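Local coordinates for protein transmembrane oligosaccharyl transferase (PDB 3WAJ) that is an archaeal membrane protein of the STT3/AglB oligosaccharyl transferase family, joining a helical transmembrane region to a globular C-terminal part, at residues 604-609 against 773-778. Sequence-based numbering, arbitrary orientation.
Sequences NVKYVV and IFERVK
Val608 and Phe774 form an antiparallel hydrogen-bonded pair between strands 605-609 and 773-776, neighbours in a mixed sheet in the globular part of the transferase. Phe774 N reaches Val608 O at 2.8 Å, in the carbonyl plane, and Val608 N returns a bond of 2.9 Å to Phe774 O. Two residues along, Arg776 N hydrogen-bonds Lys606 O at 2.7 Å, from well above that carbonyl's plane.

The side chains sort by face. Branched Val608 sets its CB against CB of Phe774, 4.2 Å away, an apolar pairing suited to a buried face. On the other face Val609 and Ile773 pack together under helix 501-513, and the Tyr607 ring lies alongside Glu775, ring and carboxylate planes only 7° apart, with Tyr607 CE1 3.7 Å from Glu775 CG. Glu775 runs fully extended (chi1 -175°), which carries its carboxylate out level with the phenol end; there Arg694 takes OE1 in a salt bridge, Gln859 bonds OE2, and Tyr832 bonds Tyr607 OH. Lys606, long enough to run beside Glu775, makes a long salt bridge to OE2, and a water also joins the two, weakly on the lysine side.

Where the pairing ends, extended Arg776 crosses Val605, its guanidinium fixed by salt bridges to Glu597 and Glu601 of helix 593-602. One edge still turns to the strand: Arg776 NH1 gives Val605 O a weak, nearly straight hydrogen bond of 3.4 Å.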
loop_
_atom_site.group_PDB
_atom_site.type_symbol
_atom_site.label_atom_id
_atom_site.label_comp_id
_atom_site.label_asym_id
_atom_site.label_seq_id
_atom_site.Cartn_x
_atom_site.Cartn_y
_atom_site.Cartn_z
ATOM N N ASN A 604 14.346 13.460 -15.100
ATOM C CA ASN A 604 15.323 12.673 -15.834
ATOM C C ASN A 604 14.787 11.273 -16.185
ATOM O O ASN A 604 15.462 10.254 -15.955
ATOM C CB ASN A 604 16.587 12.543 -14.979
ATOM C CG ASN A 604 17.773 12.063 -15.763
ATOM O OD1 ASN A 604 17.955 12.445 -16.925
ATOM N ND2 ASN A 604 18.591 11.203 -15.140
ATOM N N VAL A 605 13.571 11.196 -16.723
ATOM C CA VAL A 605 13.046 9.865 -17.008
ATOM C C VAL A 605 13.560 9.342 -18.342
ATOM O O VAL A 605 13.749 10.101 -19.293
ATOM C CB VAL A 605 11.496 9.755 -16.895
ATOM C CG1 VAL A 605 10.890 10.983 -16.241
ATOM C CG2 VAL A 605 10.868 9.478 -18.245
ATOM N N LYS A 606 13.806 8.040 -18.392
ATOM C CA LYS A 606 14.190 7.392 -19.627
ATOM C C LYS A 606 13.174 6.300 -20.033
ATOM O O LYS A 606 13.075 5.921 -21.204
ATOM C CB LYS A 606 15.599 6.811 -19.505
ATOM C CG LYS A 606 16.140 6.345 -20.838
ATOM C CD LYS A 606 17.514 5.664 -20.748
ATOM C CE LYS A 606 18.114 5.594 -22.166
ATOM N NZ LYS A 606 19.063 4.467 -22.315
ATOM N N TYR A 607 12.415 5.801 -19.067
ATOM C CA TYR A 607 11.372 4.818 -19.366
ATOM C C TYR A 607 10.064 5.162 -18.700
ATOM O O TYR A 607 10.033 5.714 -17.596
ATOM C CB TYR A 607 11.796 3.403 -18.964
ATOM C CG TYR A 607 13.040 2.987 -19.682
ATOM C CD1 TYR A 607 12.965 2.450 -20.960
ATOM C CD2 TYR A 607 14.295 3.182 -19.112
ATOM C CE1 TYR A 607 14.094 2.085 -21.647
ATOM C CE2 TYR A 607 15.446 2.817 -19.790
ATOM C CZ TYR A 607 15.335 2.272 -21.064
ATOM O OH TYR A 607 16.456 1.905 -21.771
ATOM N N VAL A 608 8.988 4.841 -19.405
ATOM C CA VAL A 608 7.634 4.996 -18.900
ATOM C C VAL A 608 7.046 3.582 -18.833
ATOM O O VAL A 608 7.202 2.801 -19.774
ATOM C CB VAL A 608 6.777 5.843 -19.870
ATOM C CG1 VAL A 608 5.390 6.108 -19.285
ATOM C CG2 VAL A 608 7.479 7.160 -20.234
ATOM N N VAL A 609 6.391 3.243 -17.724
ATOM C CA VAL A 609 5.652 1.988 -17.631
ATOM C C VAL A 609 4.175 2.284 -17.370
ATOM O O VAL A 609 3.822 2.946 -16.378
ATOM C CB VAL A 609 6.184 1.071 -16.520
ATOM C CG1 VAL A 609 5.410 -0.250 -16.520
ATOM C CG2 VAL A 609 7.698 0.823 -16.675
ATOM N N ILE A 773 5.770 -0.841 -21.903
ATOM C CA ILE A 773 6.953 -0.066 -21.558
ATOM C C ILE A 773 7.376 0.816 -22.733
ATOM O O ILE A 773 7.494 0.355 -23.867
ATOM C CB ILE A 773 8.113 -0.989 -21.177
ATOM C CG1 ILE A 773 7.715 -1.860 -19.993
ATOM C CG2 ILE A 773 9.371 -0.203 -20.838
ATOM C CD1 ILE A 773 8.771 -2.902 -19.634
ATOM N N PHE A 774 7.620 2.085 -22.460
ATOM C CA PHE A 774 8.095 3.000 -23.483
ATOM C C PHE A 774 9.463 3.570 -23.098
ATOM O O PHE A 774 9.795 3.673 -21.910
ATOM C CB PHE A 774 7.098 4.141 -23.660
ATOM C CG PHE A 774 5.720 3.683 -24.051
ATOM C CD1 PHE A 774 5.308 3.742 -25.382
ATOM C CD2 PHE A 774 4.831 3.191 -23.095
ATOM C CE1 PHE A 774 4.030 3.310 -25.767
ATOM C CE2 PHE A 774 3.543 2.761 -23.470
ATOM C CZ PHE A 774 3.149 2.823 -24.813
ATOM N N GLU A 775 10.250 3.947 -24.104
ATOM C CA GLU A 775 11.522 4.615 -23.873
ATOM C C GLU A 775 11.420 6.074 -24.279
ATOM O O GLU A 775 10.955 6.394 -25.382
ATOM C CB GLU A 775 12.662 3.964 -24.670
ATOM C CG GLU A 775 14.025 4.577 -24.361
ATOM C CD GLU A 775 15.141 4.023 -25.226
ATOM O OE1 GLU A 775 14.839 3.423 -26.287
ATOM O OE2 GLU A 775 16.325 4.198 -24.845
ATOM N N ARG A 776 11.856 6.960 -23.389
ATOM C CA ARG A 776 11.945 8.372 -23.735
ATOM C C ARG A 776 13.238 8.588 -24.518
ATOM O O ARG A 776 14.306 8.097 -24.144
ATOM C CB ARG A 776 11.893 9.260 -22.490
ATOM C CG ARG A 776 12.048 10.732 -22.792
ATOM C CD ARG A 776 11.650 11.620 -21.615
ATOM N NE ARG A 776 11.921 13.009 -21.967
ATOM C CZ ARG A 776 12.962 13.709 -21.530
ATOM N NH1 ARG A 776 13.802 13.170 -20.661
ATOM N NH2 ARG A 776 13.144 14.959 -21.947
ATOM N N VAL A 777 13.136 9.340 -25.602
ATOM C CA VAL A 777 14.146 9.334 -26.641
ATOM C C VAL A 777 14.221 10.730 -27.255
ATOM O O VAL A 777 13.198 11.417 -27.342
ATOM C CB VAL A 777 13.729 8.269 -27.689
ATOM C CG1 VAL A 777 13.636 8.846 -29.081
ATOM C CG2 VAL A 777 14.620 7.053 -27.625
ATOM N N LYS A 778 15.413 11.161 -27.669
ATOM C CA LYS A 778 15.552 12.465 -28.326
ATOM C C LYS A 778 14.733 12.511 -29.612
ATOM O O LYS A 778 13.886 13.388 -29.780
ATOM C CB LYS A 778 17.017 12.779 -28.638
ATOM C CG LYS A 778 17.704 13.668 -27.611
ATOM C CD LYS A 778 19.225 13.607 -27.739
ATOM C CE LYS A 778 19.895 14.493 -26.709
ATOM N NZ LYS A 778 19.197 14.406 -25.391
HETATM O O HOH W 1 18.840 2.753 -25.215
#